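Local coordinates for protein endonuclease PI-MtuI (Mycobacterium tuberculosis, PDB 2IMZ) that probably carries out protein splicing, excising itself from the RecA precursor and joining the flanking segments, as the Hint-type splicing domain of an intein, at residues H17-E20 / D21-G25. The protein carries 1 engineered substitution. Sequence-based numbering, arbitrary orientation.
Sequences HRIE and DVVDG
At the start of the short helix 19-24 of the intein splicing domain, where strand 16-18 gives way to a helical turn, R18 occupies the N-cap position and reaches forward over the first turn to D21. The guanidinium grips the carboxylate side-on: NE of R18 reaches OD2 of D21 at 2.9 Å; the oxygen lies in the guanidinium plane, but the N-H arrives from above the carboxylate plane. NH2 of R18 splits its reach between OD1 (3.1 Å) and OD2 (3.2 Å) of D21, each on its syn lone pair, giving OD2 two arginine donors. The two flat groups are turned 49° apart, and a bend in the arginine chain (chi3 -51°) brings its head round to the acid. E20 sets OE1 over one guanidinium face, offset toward its rim, where no N-H points at it; this electrostatic contact completes a three-residue salt-bridge network, while OE2 accepts a hydrogen bond from G5 N. The shared arginine probably offsets repulsion between E20 OE1 and D21 OD1, 4.6 Å apart. Alongside, the backbone closes the turn, V22 N bonding to R18 O and V23 N to I19 O. V22 and V23 pack on L151 of strand 134-153, and V22 CG2 also touches H17 CB at 3.5 Å. A water ties the strand end to the acid, accepting from R18 N at 2.9 Å and donating to D21 OD2 at 2.6 Å.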
loop_
_atom_site.group_PDB
_atom_site.type_symbol
_atom_site.label_atom_id
_atom_site.label_comp_id
_atom_site.label_asym_id
_atom_site.label_seq_id
_atom_site.Cartn_x
_atom_site.Cartn_y
_atom_site.Cartn_z
ATOM N N HIS A 17 8.533 1.798 18.475
ATOM C CA HIS A 17 9.163 0.547 18.053
ATOM C C HIS A 17 10.009 0.658 16.800
ATOM O O HIS A 17 9.737 1.485 15.928
ATOM C CB HIS A 17 8.103 -0.516 17.746
ATOM C CG HIS A 17 7.200 -0.846 18.890
ATOM N ND1 HIS A 17 6.115 -0.070 19.233
ATOM C CD2 HIS A 17 7.195 -1.898 19.741
ATOM C CE1 HIS A 17 5.478 -0.631 20.245
ATOM N NE2 HIS A 17 6.114 -1.743 20.571
ATOM N N ARG A 18 11.026 -0.194 16.706
ATOM C CA ARG A 18 11.854 -0.241 15.508
ATOM C C ARG A 18 11.100 -1.226 14.619
ATOM O O ARG A 18 10.726 -2.314 15.060
ATOM C CB ARG A 18 13.254 -0.762 15.817
ATOM C CG ARG A 18 14.078 0.170 16.701
ATOM C CD ARG A 18 15.512 -0.314 16.803
ATOM N NE ARG A 18 15.566 -1.721 17.186
ATOM C CZ ARG A 18 16.672 -2.458 17.194
ATOM N NH1 ARG A 18 17.835 -1.920 16.839
ATOM N NH2 ARG A 18 16.614 -3.735 17.547
ATOM N N ILE A 19 10.867 -0.844 13.370
ATOM C CA ILE A 19 10.105 -1.691 12.468
ATOM C C ILE A 19 10.602 -3.135 12.345
ATOM O O ILE A 19 9.791 -4.057 12.248
ATOM C CB ILE A 19 9.999 -1.045 11.059
ATOM C CG1 ILE A 19 8.918 -1.765 10.248
ATOM C CG2 ILE A 19 11.350 -1.082 10.347
ATOM C CD1 ILE A 19 8.425 -0.975 9.035
ATOM N N GLU A 20 11.915 -3.347 12.367
ATOM C CA GLU A 20 12.427 -4.711 12.239
ATOM C C GLU A 20 12.007 -5.584 13.421
ATOM O O GLU A 20 11.794 -6.789 13.264
ATOM C CB GLU A 20 13.955 -4.723 12.091
ATOM C CG GLU A 20 14.747 -4.241 13.301
ATOM C CD GLU A 20 15.023 -2.746 13.276
ATOM O OE1 GLU A 20 15.950 -2.306 13.988
ATOM O OE2 GLU A 20 14.317 -2.010 12.555
ATOM N N ASP A 21 11.891 -4.984 14.603
ATOM C CA ASP A 21 11.478 -5.741 15.779
ATOM C C ASP A 21 10.003 -6.090 15.670
ATOM O O ASP A 21 9.569 -7.168 16.088
ATOM C CB ASP A 21 11.720 -4.942 17.061
ATOM C CG ASP A 21 13.183 -4.623 17.284
ATOM O OD1 ASP A 21 14.043 -5.388 16.801
ATOM O OD2 ASP A 21 13.476 -3.612 17.957
ATOM N N VAL A 22 9.227 -5.169 15.107
ATOM C CA VAL A 22 7.803 -5.395 14.931
ATOM C C VAL A 22 7.585 -6.546 13.954
ATOM O O VAL A 22 6.739 -7.408 14.181
ATOM C CB VAL A 22 7.104 -4.127 14.392
ATOM C CG1 VAL A 22 5.630 -4.392 14.161
ATOM C CG2 VAL A 22 7.274 -2.990 15.387
ATOM N N VAL A 23 8.357 -6.559 12.872
ATOM C CA VAL A 23 8.230 -7.617 11.870
ATOM C C VAL A 23 8.796 -8.956 12.352
ATOM O O VAL A 23 8.155 -9.998 12.178
ATOM C CB VAL A 23 8.926 -7.215 10.544
ATOM C CG1 VAL A 23 8.981 -8.408 9.596
ATOM C CG2 VAL A 23 8.158 -6.069 9.888
ATOM N N ASP A 24 9.981 -8.935 12.958
ATOM C CA ASP A 24 10.596 -10.173 13.445
ATOM C C ASP A 24 9.732 -10.865 14.495
ATOM O O ASP A 24 9.708 -12.096 14.579
ATOM C CB ASP A 24 11.985 -9.909 14.036
ATOM C CG ASP A 24 12.974 -9.384 13.010
ATOM O OD1 ASP A 24 12.862 -9.746 11.819
ATOM O OD2 ASP A 24 13.879 -8.617 13.401
ATOM N N GLY A 25 9.020 -10.078 15.296
ATOM C CA GLY A 25 8.169 -10.662 16.317
ATOM C C GLY A 25 6.693 -10.666 15.968
ATOM O O GLY A 25 5.867 -11.078 16.777
HETATM O O HOH W 1 11.666 -1.970 18.901
#